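Local coordinates for hypothetical protein TT1466 (Thermus thermophilus, PDB 1IUK), which is of unknown function but probably binds coenzyme A through a Rossmann-like domain, at residues A[13-18]-A[70-75]; A[20-25]-A[48-53]; A[30-35]-A[125-130]; A[42-47]-A[56-61]; A[63-68]-A[90-95]. All blocks are in the same frame, centred on the assembly; numbering follows the deposited sequence.

Interaction 1: A[13-18]-A[70-75]; sequences AKTIAV and PVDILD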
# COMPACT_ATOMS: atom_id res chain seq x y z
N ALA A 13 7.69 6.60 8.23
CA ALA A 13 7.55 5.27 7.62
C ALA A 13 8.75 4.82 6.80
O ALA A 13 9.44 5.64 6.19
CB ALA A 13 6.29 5.24 6.75
N LYS A 14 8.98 3.52 6.78
CA LYS A 14 10.06 2.93 6.02
C LYS A 14 9.56 1.91 5.01
O LYS A 14 9.85 2.01 3.82
CB LYS A 14 11.06 2.22 6.94
CG LYS A 14 11.88 1.16 6.18
CD LYS A 14 12.82 0.38 7.07
CE LYS A 14 13.87 -0.36 6.24
NZ LYS A 14 14.39 -1.56 6.94
N THR A 15 8.81 0.91 5.49
CA THR A 15 8.32 -0.17 4.64
C THR A 15 6.91 0.03 4.05
O THR A 15 5.94 0.28 4.78
CB THR A 15 8.36 -1.50 5.40
OG1 THR A 15 7.52 -1.40 6.55
CG2 THR A 15 9.76 -1.78 5.90
N ILE A 16 6.82 -0.07 2.73
CA ILE A 16 5.53 0.08 2.07
C ILE A 16 5.25 -1.19 1.25
O ILE A 16 5.97 -1.49 0.30
CB ILE A 16 5.50 1.29 1.11
CG1 ILE A 16 5.85 2.58 1.87
CG2 ILE A 16 4.12 1.42 0.46
CD1 ILE A 16 5.74 3.84 1.03
N ALA A 17 4.23 -1.94 1.64
CA ALA A 17 3.88 -3.14 0.90
C ALA A 17 2.87 -2.70 -0.16
O ALA A 17 1.94 -1.97 0.14
CB ALA A 17 3.25 -4.20 1.84
N VAL A 18 3.07 -3.14 -1.40
CA VAL A 18 2.17 -2.78 -2.49
C VAL A 18 1.32 -3.98 -2.85
O VAL A 18 1.80 -4.97 -3.43
CB VAL A 18 2.98 -2.30 -3.73
CG1 VAL A 18 2.03 -1.96 -4.88
CG2 VAL A 18 3.85 -1.09 -3.35
N PRO A 70 7.62 -6.06 9.42
CA PRO A 70 6.47 -5.18 9.65
C PRO A 70 6.26 -4.21 8.51
O PRO A 70 7.22 -3.78 7.88
CB PRO A 70 6.82 -4.47 10.95
CG PRO A 70 7.80 -5.38 11.61
CD PRO A 70 8.61 -5.94 10.50
N VAL A 71 5.00 -3.88 8.26
CA VAL A 71 4.63 -2.99 7.17
C VAL A 71 4.06 -1.70 7.73
O VAL A 71 3.08 -1.71 8.47
CB VAL A 71 3.59 -3.66 6.26
CG1 VAL A 71 2.96 -2.64 5.32
CG2 VAL A 71 4.25 -4.80 5.50
N ASP A 72 4.70 -0.58 7.39
CA ASP A 72 4.26 0.72 7.87
C ASP A 72 3.08 1.23 7.08
O ASP A 72 2.16 1.81 7.63
CB ASP A 72 5.41 1.73 7.79
CG ASP A 72 6.54 1.39 8.75
OD1 ASP A 72 7.70 1.29 8.32
OD2 ASP A 72 6.27 1.22 9.96
N ILE A 73 3.10 0.98 5.77
CA ILE A 73 2.02 1.41 4.88
C ILE A 73 1.67 0.30 3.90
O ILE A 73 2.56 -0.28 3.28
CB ILE A 73 2.42 2.65 4.04
CG1 ILE A 73 2.83 3.80 4.97
CG2 ILE A 73 1.26 3.06 3.12
CD1 ILE A 73 3.20 5.08 4.24
N LEU A 74 0.38 -0.00 3.79
CA LEU A 74 -0.05 -1.00 2.82
C LEU A 74 -0.72 -0.19 1.71
O LEU A 74 -1.82 0.34 1.89
CB LEU A 74 -1.06 -1.99 3.43
CG LEU A 74 -1.57 -3.04 2.43
CD1 LEU A 74 -0.45 -3.98 2.05
CD2 LEU A 74 -2.74 -3.81 3.02
N ASP A 75 -0.02 -0.05 0.58
CA ASP A 75 -0.53 0.70 -0.58
C ASP A 75 -1.31 -0.31 -1.41
O ASP A 75 -0.72 -1.21 -2.01
CB ASP A 75 0.65 1.26 -1.38
CG ASP A 75 0.26 2.41 -2.30
OD1 ASP A 75 -0.84 2.99 -2.17
OD2 ASP A 75 1.10 2.73 -3.17
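Strands 15-18 and 73-75 run parallel, their axes 4.7 Å apart at closest approach and inclined by 27°, with bridges pairing Ile16 with Ile73, Ala17 with Leu74 and Val18 with Asp75. The ladder is stitched by Ile73 N to Thr15 O (3.1 Å), Ala17 N to Ile73 O (2.9 Å) and Asp75 N to Ala17 O (2.8 Å). Ahead of the ladder, side chains take over the pairing. Asp72 OD1 accepts two backbone N-H groups: that of Lys14 from above the carboxylate plane at 3.0 Å, and that of Thr15 through its anti lone pair at 3.1 Å. Thr15 OG1 lies between the backbone N and the carbonyl carbon (chi1 61°), where it donates to Pro70 O (2.7 Å) and also accepts from Asp72 N. An alanine in place of Asp72 would lose the carboxylate and is likely to leave the amides of Lys14 and Thr15 without their shared acceptor. Ile16 and Ile73 lie side by side on one face, while on the other Ala17 CB touches both Val71 CG1 and Leu74 CD1. Both are interior strands of the parallel sheet: helix 28-38 packs on Ile16, Val18 and Asp75, helix 3-12 on Ile73, and helix 87-93 on Val71 and Leu74, while strand 42-46 continues the sheet beyond strand 15-19.

Interaction 2: A[20-25]-A[48-53]; sequences GAHKDP and PRFQGE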
# COMPACT_ATOMS: atom_id res chain seq x y z
N GLY A 20 -1.04 -5.76 -5.06
CA GLY A 20 -1.47 -5.69 -6.44
C GLY A 20 -0.35 -5.13 -7.31
O GLY A 20 -0.61 -4.64 -8.41
N ALA A 21 0.89 -5.21 -6.80
CA ALA A 21 2.10 -4.73 -7.49
C ALA A 21 2.14 -5.28 -8.90
O ALA A 21 1.90 -6.47 -9.10
CB ALA A 21 3.33 -5.18 -6.73
N HIS A 22 2.48 -4.43 -9.87
CA HIS A 22 2.50 -4.86 -11.27
C HIS A 22 3.86 -4.74 -11.95
O HIS A 22 4.66 -3.88 -11.60
CB HIS A 22 1.46 -4.07 -12.06
CG HIS A 22 0.96 -4.79 -13.27
ND1 HIS A 22 -0.31 -5.31 -13.36
CD2 HIS A 22 1.58 -5.12 -14.43
CE1 HIS A 22 -0.46 -5.93 -14.52
NE2 HIS A 22 0.67 -5.83 -15.19
N LYS A 23 4.10 -5.61 -12.92
CA LYS A 23 5.36 -5.63 -13.67
C LYS A 23 5.34 -4.63 -14.85
O LYS A 23 6.37 -4.06 -15.20
CB LYS A 23 5.61 -7.04 -14.20
CG LYS A 23 7.04 -7.49 -14.12
CD LYS A 23 7.91 -6.72 -15.09
CE LYS A 23 8.76 -5.66 -14.38
NZ LYS A 23 8.81 -4.37 -15.13
N ASP A 24 4.17 -4.43 -15.45
CA ASP A 24 4.06 -3.51 -16.58
C ASP A 24 4.35 -2.08 -16.14
O ASP A 24 3.67 -1.54 -15.27
CB ASP A 24 2.65 -3.60 -17.20
CG ASP A 24 2.47 -2.69 -18.42
OD1 ASP A 24 1.41 -2.78 -19.08
OD2 ASP A 24 3.38 -1.89 -18.71
N PRO A 25 5.37 -1.44 -16.75
CA PRO A 25 5.77 -0.07 -16.41
C PRO A 25 4.69 1.01 -16.48
O PRO A 25 4.73 1.99 -15.73
CB PRO A 25 6.93 0.21 -17.36
CG PRO A 25 7.41 -1.11 -17.80
CD PRO A 25 6.22 -2.01 -17.81
N PRO A 48 0.10 -12.35 -6.32
CA PRO A 48 0.27 -13.74 -6.73
C PRO A 48 0.54 -13.83 -8.23
O PRO A 48 1.22 -14.74 -8.69
CB PRO A 48 -1.05 -14.40 -6.34
CG PRO A 48 -2.02 -13.29 -6.18
CD PRO A 48 -1.23 -12.10 -5.73
N ARG A 49 0.00 -12.86 -8.98
CA ARG A 49 0.17 -12.80 -10.43
C ARG A 49 1.63 -12.68 -10.87
O ARG A 49 1.95 -12.99 -12.02
CB ARG A 49 -0.62 -11.62 -11.01
CG ARG A 49 -2.11 -11.66 -10.76
CD ARG A 49 -2.80 -12.77 -11.54
NE ARG A 49 -4.25 -12.68 -11.36
CZ ARG A 49 -4.89 -13.14 -10.29
NH1 ARG A 49 -4.21 -13.73 -9.30
NH2 ARG A 49 -6.21 -13.00 -10.19
N PHE A 50 2.50 -12.20 -9.98
CA PHE A 50 3.92 -12.05 -10.29
C PHE A 50 4.78 -12.68 -9.22
O PHE A 50 5.93 -12.29 -9.03
CB PHE A 50 4.30 -10.58 -10.42
CG PHE A 50 3.54 -9.87 -11.47
CD1 PHE A 50 2.45 -9.08 -11.13
CD2 PHE A 50 3.86 -10.04 -12.81
CE1 PHE A 50 1.68 -8.46 -12.11
CE2 PHE A 50 3.10 -9.42 -13.81
CZ PHE A 50 2.00 -8.63 -13.46
N GLN A 51 4.23 -13.66 -8.52
CA GLN A 51 4.98 -14.33 -7.46
C GLN A 51 6.35 -14.79 -7.95
O GLN A 51 6.47 -15.47 -8.98
CB GLN A 51 4.18 -15.52 -6.92
CG GLN A 51 4.82 -16.19 -5.72
CD GLN A 51 5.84 -17.25 -6.11
OE1 GLN A 51 6.95 -17.30 -5.55
NE2 GLN A 51 5.48 -18.10 -7.07
N GLY A 52 7.39 -14.41 -7.22
CA GLY A 52 8.75 -14.81 -7.57
C GLY A 52 9.49 -13.84 -8.48
O GLY A 52 10.71 -13.84 -8.53
N GLU A 53 8.76 -13.00 -9.20
CA GLU A 53 9.40 -12.05 -10.09
C GLU A 53 9.95 -10.87 -9.31
O GLU A 53 9.33 -10.38 -8.37
CB GLU A 53 8.39 -11.56 -11.13
CG GLU A 53 8.27 -12.44 -12.36
CD GLU A 53 7.42 -11.79 -13.44
OE1 GLU A 53 6.29 -12.29 -13.69
OE2 GLU A 53 7.87 -10.79 -14.04
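Phe50 drives its ring edge into the face of His22 in a T-shaped arrangement: the centroids are 4.8 Å apart, the planes meet at 61°, and Phe50 CZ stands over the middle of the imidazole, 3.5 Å from His22 NE2. The torsions explain the meeting. Phe50 CG is anti to the carbonyl carbon (chi1 -59°), which carries the ring across the gap, whereas the CB of His22 points away from 48-53, and with CG anti to the backbone N (chi1 -154°) the imidazole comes back to present a face.

Backbone atoms supply a second kind of contact. Lys23 N lies over one face of the phenyl ring, offset toward its rim, and Ala21 O approaches obliquely, 3.4 Å from Phe50 CD1. That oxygen also accepts a hydrogen bond from Asn47 ND2.

The two segments are loops that follow the neighbouring parallel strands 15-19 and 42-46, at their C-terminal ends, where Rossmann-like folds usually bind their nucleotide ligands. Segment 48-53 turns back through a type II beta turn from Phe50 to Glu53, closed by Glu53 N to Phe50 O at 2.9 Å, with Gly52 in its left-handed corner.

The methylene carbons of the lysine make van der Waals contacts. Lys23 CB rests against Phe50 CE2 at 3.5 Å, and Lys23 CG reaches Glu53 OE2 at 3.4 Å. The lysine chain then bends away, and its NZ remains 6.6 Å from Glu53 OE2, too far for a salt bridge despite the opposite charges.

Interaction 3: A[30-35]-A[125-130]; sequences HYVPRY and CLMVEH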
# COMPACT_ATOMS: atom_id res chain seq x y z
N HIS A 30 2.81 0.03 -10.77
CA HIS A 30 4.22 -0.18 -11.00
C HIS A 30 4.96 1.13 -10.83
O HIS A 30 5.94 1.22 -10.09
CB HIS A 30 4.51 -0.73 -12.39
CG HIS A 30 5.96 -1.04 -12.60
ND1 HIS A 30 6.48 -2.30 -12.45
CD2 HIS A 30 7.01 -0.22 -12.85
CE1 HIS A 30 7.79 -2.25 -12.59
NE2 HIS A 30 8.14 -1.00 -12.84
N TYR A 31 4.48 2.18 -11.50
CA TYR A 31 5.18 3.45 -11.42
C TYR A 31 5.03 4.21 -10.10
O TYR A 31 5.93 4.98 -9.74
CB TYR A 31 4.85 4.35 -12.63
CG TYR A 31 3.45 4.91 -12.74
CD1 TYR A 31 3.02 5.94 -11.91
CD2 TYR A 31 2.58 4.45 -13.74
CE1 TYR A 31 1.76 6.51 -12.07
CE2 TYR A 31 1.31 5.01 -13.90
CZ TYR A 31 0.91 6.04 -13.06
OH TYR A 31 -0.35 6.59 -13.20
N VAL A 32 3.94 4.01 -9.36
CA VAL A 32 3.80 4.69 -8.07
C VAL A 32 4.83 4.06 -7.12
O VAL A 32 5.59 4.77 -6.43
CB VAL A 32 2.36 4.58 -7.51
CG1 VAL A 32 2.33 5.00 -6.05
CG2 VAL A 32 1.43 5.47 -8.32
N PRO A 33 4.88 2.73 -7.05
CA PRO A 33 5.86 2.08 -6.18
C PRO A 33 7.31 2.48 -6.56
O PRO A 33 8.20 2.57 -5.71
CB PRO A 33 5.61 0.59 -6.40
CG PRO A 33 4.21 0.52 -6.89
CD PRO A 33 3.99 1.75 -7.70
N ARG A 34 7.52 2.70 -7.85
CA ARG A 34 8.82 3.10 -8.37
C ARG A 34 9.22 4.44 -7.76
O ARG A 34 10.34 4.62 -7.28
CB ARG A 34 8.75 3.21 -9.89
CG ARG A 34 9.90 2.57 -10.62
CD ARG A 34 10.09 3.21 -11.99
NE ARG A 34 11.50 3.26 -12.35
CZ ARG A 34 12.14 4.38 -12.67
NH1 ARG A 34 11.49 5.54 -12.66
NH2 ARG A 34 13.43 4.33 -12.98
N TYR A 35 8.29 5.39 -7.80
CA TYR A 35 8.52 6.71 -7.23
C TYR A 35 8.85 6.61 -5.74
O TYR A 35 9.78 7.27 -5.25
CB TYR A 35 7.27 7.57 -7.40
CG TYR A 35 7.28 8.83 -6.56
CD1 TYR A 35 6.73 8.84 -5.28
CD2 TYR A 35 7.84 10.02 -7.04
CE1 TYR A 35 6.74 9.99 -4.50
CE2 TYR A 35 7.86 11.18 -6.27
CZ TYR A 35 7.30 11.16 -5.00
OH TYR A 35 7.28 12.31 -4.24
N CYS A 125 -3.87 9.07 -4.53
CA CYS A 125 -2.68 8.49 -5.13
C CYS A 125 -1.53 8.81 -4.18
O CYS A 125 -1.21 9.98 -3.97
CB CYS A 125 -2.40 9.09 -6.51
SG CYS A 125 -0.98 8.34 -7.34
N LEU A 126 -0.91 7.78 -3.61
CA LEU A 126 0.18 7.97 -2.67
C LEU A 126 1.33 8.81 -3.24
O LEU A 126 1.92 9.63 -2.52
CB LEU A 126 0.70 6.60 -2.19
CG LEU A 126 1.74 6.60 -1.05
CD1 LEU A 126 1.38 7.61 0.02
CD2 LEU A 126 1.83 5.19 -0.47
N MET A 127 1.65 8.63 -4.52
CA MET A 127 2.74 9.41 -5.14
C MET A 127 2.37 10.88 -5.14
O MET A 127 3.15 11.74 -4.69
CB MET A 127 2.97 8.98 -6.58
CG MET A 127 3.97 9.89 -7.33
SD MET A 127 4.42 9.17 -8.91
CE MET A 127 2.77 9.13 -9.69
N VAL A 128 1.18 11.17 -5.64
CA VAL A 128 0.70 12.54 -5.71
C VAL A 128 0.70 13.16 -4.32
O VAL A 128 1.23 14.25 -4.13
CB VAL A 128 -0.71 12.57 -6.29
CG1 VAL A 128 -1.37 13.90 -5.99
CG2 VAL A 128 -0.65 12.30 -7.79
N GLU A 129 0.13 12.45 -3.35
CA GLU A 129 0.06 12.94 -1.98
C GLU A 129 1.43 13.15 -1.37
O GLU A 129 1.64 14.11 -0.61
CB GLU A 129 -0.75 11.98 -1.12
CG GLU A 129 -2.26 12.06 -1.38
CD GLU A 129 -2.76 13.49 -1.48
OE1 GLU A 129 -3.41 13.84 -2.50
OE2 GLU A 129 -2.52 14.28 -0.54
N HIS A 130 2.36 12.26 -1.68
CA HIS A 130 3.72 12.38 -1.15
C HIS A 130 4.37 13.66 -1.71
O HIS A 130 5.04 14.41 -0.98
CB HIS A 130 4.56 11.17 -1.55
CG HIS A 130 5.91 11.15 -0.92
ND1 HIS A 130 7.03 11.69 -1.54
CD2 HIS A 130 6.34 10.66 0.26
CE1 HIS A 130 8.08 11.51 -0.76
NE2 HIS A 130 7.69 10.89 0.33
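Tyr35 and Met127 both carry CG anti to the backbone N (chi1 166° and 172°), which sends the two side chains across the space between helices 30-35 and 126-130. Met127 stays extended through chi2 and bends at chi3, turning its methyl toward Tyr31. Its CG sits over the Tyr35 ring, 3.7 Å from the centroid and close to the ring normal, a CH-pi contact; SD follows obliquely at 4.3 Å from the same centroid, a Met-aromatic contact. Met127 CE then meets the edge of the Tyr31 ring, 3.7 Å from CE1. Val32 adds two contacts, CG1 against Met127 CB (4.1 Å) and CG2 against Cys125 SG (3.9 Å).

At the other end of the tyrosine, Tyr35 OH and His130 ND1 share a hydrogen bond of 2.8 Å, lying near the plane of the imidazole, so both buried polar atoms have a partner. Cys125 occupies the N-cap position of the second helix.

The axes are 9.6 Å apart at closest approach and inclined by 34°. Val32 and Leu126 both touch Asp75 of strand 73-76, placing the pair on one face of the parallel sheet, the layered alpha/beta packing expected of a Rossmann-like domain.

Interaction 4: A[42-47]-A[56-61]; sequences RVLPVN and FGEEAV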
# COMPACT_ATOMS: atom_id res chain seq x y z
N ARG A 42 11.21 1.31 1.54
CA ARG A 42 11.51 -0.06 1.16
C ARG A 42 10.15 -0.55 0.68
O ARG A 42 9.22 -0.67 1.47
CB ARG A 42 11.96 -0.89 2.35
CG ARG A 42 12.05 -2.37 2.01
CD ARG A 42 12.60 -3.20 3.16
NE ARG A 42 13.43 -4.29 2.65
CZ ARG A 42 14.76 -4.23 2.58
NH1 ARG A 42 15.39 -3.14 2.99
NH2 ARG A 42 15.44 -5.25 2.08
N VAL A 43 10.03 -0.79 -0.62
CA VAL A 43 8.77 -1.24 -1.20
C VAL A 43 8.81 -2.75 -1.36
O VAL A 43 9.74 -3.32 -1.93
CB VAL A 43 8.50 -0.55 -2.56
CG1 VAL A 43 8.46 0.95 -2.38
CG2 VAL A 43 9.57 -0.92 -3.55
N LEU A 44 7.77 -3.39 -0.82
CA LEU A 44 7.65 -4.84 -0.85
C LEU A 44 6.47 -5.21 -1.74
O LEU A 44 5.31 -5.02 -1.37
CB LEU A 44 7.43 -5.37 0.56
CG LEU A 44 8.45 -4.88 1.59
CD1 LEU A 44 8.04 -5.32 2.99
CD2 LEU A 44 9.83 -5.42 1.22
N PRO A 45 6.76 -5.73 -2.95
CA PRO A 45 5.69 -6.12 -3.88
C PRO A 45 4.93 -7.39 -3.49
O PRO A 45 5.53 -8.42 -3.17
CB PRO A 45 6.43 -6.27 -5.21
CG PRO A 45 7.81 -6.76 -4.80
CD PRO A 45 8.10 -5.98 -3.52
N VAL A 46 3.60 -7.31 -3.50
CA VAL A 46 2.76 -8.46 -3.19
C VAL A 46 1.71 -8.63 -4.30
O VAL A 46 0.88 -7.76 -4.52
CB VAL A 46 2.04 -8.31 -1.82
CG1 VAL A 46 1.25 -9.59 -1.51
CG2 VAL A 46 3.04 -8.06 -0.71
N ASN A 47 1.77 -9.75 -5.00
CA ASN A 47 0.83 -10.05 -6.07
C ASN A 47 1.08 -11.47 -6.52
O ASN A 47 2.15 -11.79 -7.05
CB ASN A 47 1.02 -9.10 -7.26
CG ASN A 47 -0.17 -9.11 -8.21
OD1 ASN A 47 -0.96 -10.05 -8.22
ND2 ASN A 47 -0.30 -8.05 -9.01
N PHE A 56 10.74 -3.87 -8.14
CA PHE A 56 11.27 -2.84 -7.26
C PHE A 56 12.46 -3.31 -6.44
O PHE A 56 12.63 -2.90 -5.29
CB PHE A 56 10.15 -2.34 -6.34
CG PHE A 56 8.84 -2.18 -7.04
CD1 PHE A 56 8.76 -1.47 -8.24
CD2 PHE A 56 7.69 -2.80 -6.55
CE1 PHE A 56 7.57 -1.38 -8.94
CE2 PHE A 56 6.49 -2.72 -7.25
CZ PHE A 56 6.43 -2.01 -8.44
N GLY A 57 13.28 -4.17 -7.04
CA GLY A 57 14.46 -4.68 -6.35
C GLY A 57 14.18 -5.79 -5.37
O GLY A 57 15.10 -6.33 -4.75
N GLU A 58 12.91 -6.16 -5.23
CA GLU A 58 12.52 -7.22 -4.31
C GLU A 58 11.71 -8.31 -5.01
O GLU A 58 11.05 -8.05 -6.02
CB GLU A 58 11.67 -6.63 -3.18
CG GLU A 58 12.43 -5.70 -2.25
CD GLU A 58 13.57 -6.40 -1.52
OE1 GLU A 58 13.78 -7.62 -1.71
OE2 GLU A 58 14.28 -5.73 -0.74
N GLU A 59 11.77 -9.53 -4.48
CA GLU A 59 11.01 -10.62 -5.07
C GLU A 59 9.56 -10.49 -4.61
O GLU A 59 9.29 -10.35 -3.41
CB GLU A 59 11.57 -11.97 -4.62
CG GLU A 59 10.84 -13.18 -5.20
CD GLU A 59 11.67 -14.46 -5.13
OE1 GLU A 59 12.70 -14.55 -5.85
OE2 GLU A 59 11.30 -15.37 -4.36
N ALA A 60 8.63 -10.50 -5.56
CA ALA A 60 7.21 -10.39 -5.23
C ALA A 60 6.75 -11.67 -4.55
O ALA A 60 7.20 -12.76 -4.90
CB ALA A 60 6.39 -10.15 -6.50
N VAL A 61 5.87 -11.53 -3.57
CA VAL A 61 5.34 -12.69 -2.85
C VAL A 61 3.84 -12.77 -3.16
O VAL A 61 3.22 -11.77 -3.54
CB VAL A 61 5.60 -12.58 -1.31
CG1 VAL A 61 7.09 -12.62 -1.03
CG2 VAL A 61 4.99 -11.31 -0.75
O HOH W 1 12.27 -1.84 -2.60
O HOH W 2 7.94 -8.70 -1.59
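Val46 and Val61 are joined by a single backbone bridge: Val61 N donates to Pro45 O at 3.2 Å, and Asn47 N to Val61 O at 2.9 Å. Pro45 O takes a second donor, water 2, which also donates to Glu59 O. Water 1 likewise joins Val43 O (3.0 Å) to Phe56 O (2.9 Å), so each water donates to a pair of carbonyl oxygens that cannot bond each other. The buried Asn47 side chain is satisfied too: ND2 donates to Ala21 O and OD1 accepts from Arg49 N.

Strand 42-46 is an outermost strand of the parallel Rossmann-like sheet, and 56-61, which includes one strand of a small antiparallel hairpin, runs along its outer side. At the start of strand 42-46, Arg42 NH2 forms a salt bridge with Glu58 OE2 (3.1 Å), the guanidinium and carboxylate planes 43° apart; Glu58 reaches it through a bend at chi2 (-62°).

Apolar groups fill the space between. Pro45 CD lies on Glu58 CB (3.6 Å), its CG meets Ala60 CB, and its CB touches Phe56 CD2 at 3.9 Å. A serine in place of Phe56 would remove the ring and probably open a gap beside Pro45 CB. Beyond these, Val46 CG2 reaches Val61 CG2 at 3.8 Å.

Interaction 5: A[63-68]-A[90-95]; sequences SLLDLK and VLALRP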
# COMPACT_ATOMS: atom_id res chain seq x y z
N SER A 63 1.26 -13.64 -0.96
CA SER A 63 0.39 -13.20 0.13
C SER A 63 1.07 -12.26 1.10
O SER A 63 2.27 -12.36 1.34
CB SER A 63 -0.12 -14.40 0.91
OG SER A 63 -0.27 -14.09 2.29
N LEU A 64 0.28 -11.38 1.70
CA LEU A 64 0.79 -10.43 2.67
C LEU A 64 1.48 -11.15 3.81
O LEU A 64 2.46 -10.66 4.36
CB LEU A 64 -0.35 -9.57 3.21
CG LEU A 64 -0.94 -8.51 2.28
CD1 LEU A 64 -2.10 -7.82 2.98
CD2 LEU A 64 0.14 -7.49 1.89
N LEU A 65 0.97 -12.33 4.16
CA LEU A 65 1.54 -13.10 5.26
C LEU A 65 2.90 -13.69 4.91
O LEU A 65 3.58 -14.23 5.78
CB LEU A 65 0.58 -14.22 5.66
CG LEU A 65 -0.84 -13.83 6.11
CD1 LEU A 65 -0.77 -12.64 7.06
CD2 LEU A 65 -1.68 -13.49 4.89
N ASP A 66 3.30 -13.58 3.65
CA ASP A 66 4.61 -14.09 3.23
C ASP A 66 5.69 -13.05 3.53
O ASP A 66 6.88 -13.36 3.52
CB ASP A 66 4.62 -14.39 1.74
CG ASP A 66 3.93 -15.70 1.38
OD1 ASP A 66 3.29 -15.73 0.30
OD2 ASP A 66 4.02 -16.68 2.16
N LEU A 67 5.29 -11.81 3.80
CA LEU A 67 6.24 -10.74 4.09
C LEU A 67 6.96 -11.11 5.37
O LEU A 67 6.35 -11.60 6.32
CB LEU A 67 5.52 -9.40 4.23
CG LEU A 67 4.98 -8.81 2.91
CD1 LEU A 67 4.30 -7.46 3.13
CD2 LEU A 67 6.14 -8.67 1.95
N LYS A 68 8.26 -10.85 5.41
CA LYS A 68 9.05 -11.20 6.57
C LYS A 68 9.42 -10.01 7.47
O LYS A 68 10.38 -10.10 8.25
CB LYS A 68 10.32 -11.94 6.11
CG LYS A 68 10.06 -13.36 5.56
CD LYS A 68 9.26 -14.22 6.56
CE LYS A 68 9.27 -15.70 6.18
NZ LYS A 68 7.91 -16.32 6.22
N VAL A 90 -5.10 -8.98 5.51
CA VAL A 90 -4.82 -7.58 5.84
C VAL A 90 -4.87 -7.42 7.36
O VAL A 90 -3.93 -6.92 7.97
CB VAL A 90 -5.87 -6.62 5.17
CG1 VAL A 90 -5.78 -5.23 5.78
CG2 VAL A 90 -5.61 -6.54 3.66
N LEU A 91 -5.96 -7.88 7.97
CA LEU A 91 -6.10 -7.79 9.41
C LEU A 91 -5.00 -8.56 10.14
O LEU A 91 -4.55 -8.15 11.20
CB LEU A 91 -7.48 -8.31 9.82
CG LEU A 91 -8.63 -7.40 9.37
CD1 LEU A 91 -9.95 -8.13 9.59
CD2 LEU A 91 -8.61 -6.08 10.13
N ALA A 92 -4.55 -9.67 9.55
CA ALA A 92 -3.50 -10.48 10.15
C ALA A 92 -2.14 -9.79 10.13
O ALA A 92 -1.37 -9.85 11.09
CB ALA A 92 -3.40 -11.81 9.43
N LEU A 93 -1.84 -9.15 9.00
CA LEU A 93 -0.57 -8.44 8.86
C LEU A 93 -0.55 -7.21 9.76
O LEU A 93 0.50 -6.84 10.29
CB LEU A 93 -0.39 -8.00 7.40
CG LEU A 93 0.74 -7.01 7.08
CD1 LEU A 93 2.03 -7.78 6.82
CD2 LEU A 93 0.36 -6.17 5.87
N ARG A 94 -1.73 -6.60 9.93
CA ARG A 94 -1.89 -5.39 10.72
C ARG A 94 -0.85 -4.31 10.35
O ARG A 94 0.04 -3.98 11.14
CB ARG A 94 -1.82 -5.70 12.22
CG ARG A 94 -3.03 -5.17 12.99
CD ARG A 94 -2.89 -5.31 14.52
NE ARG A 94 -3.37 -4.12 15.23
CZ ARG A 94 -4.62 -3.67 15.19
NH1 ARG A 94 -5.54 -4.30 14.47
NH2 ARG A 94 -4.96 -2.57 15.86
N PRO A 95 -0.97 -3.74 9.13
CA PRO A 95 -0.02 -2.71 8.70
C PRO A 95 -0.33 -1.47 9.52
O PRO A 95 -1.44 -1.34 10.04
CB PRO A 95 -0.34 -2.53 7.22
CG PRO A 95 -1.79 -2.81 7.15
CD PRO A 95 -2.01 -3.96 8.11
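Leu64 and Leu93 form the middle of the contact, their side chains crossing at about a right angle with Leu64 CD1 4.1 Å from Leu93 CD2. The same Leu64 methyl also lies 3.8 Å from Val90 CG2; these two side chains run alongside each other. On the outer side Leu65 CD1 meets Ala92 CB at 3.6 Å, and on the other flank Leu67 CD1 approaches Leu93 CD1 more loosely, at 4.3 Å. Leu93 has CG anti to the backbone N (chi1 169°), which carries its two methyls toward Leu64 and Leu67. The side-chain contacts are all between apolar groups.

Polar bonds lie a shell further out and shape the 3-10 turn 64-66. Ser63 OG accepts from Leu65 N at 2.9 Å, an ST turn, while Asp66 OD1 accepts from Ser63 N (3.2 Å) and Asp66 N returns to Ser63 O (2.8 Å). Glu89, just before the second segment, accepts from Leu64 N and so ties the turn to the helix.

Inward, Leu64 and Val90 both rest on Leu74 of strand 73-76, and Leu67 reaches Leu44 and Val46 of strand 42-46; helix 107-115 flanks Val90 through Leu113.

In the fold
Interactions 1 and 4 are buried and share the parallel sheet: strand 15-19 of the first lies beside strand 42-46 of the second, joined by backbone bonds such as Ile16 N to Arg42 O. Regular ladder bonding at the centre gives way at the sheet edge to one bridge, two waters and a salt bridge. Interactions 3 and 5, partly buried, lie on opposite sides of the chain's centre, about 21 Å apart between centres; Asp75 meets the first and Leu74 the second. Interaction 3 mixes sulfur, rings and a hydroxyl-imidazole bond, whereas interaction 5 joins aliphatic side chains. Interaction 2 is the surface contact, built on an aromatic pair and tied to interaction 4 through Asn47.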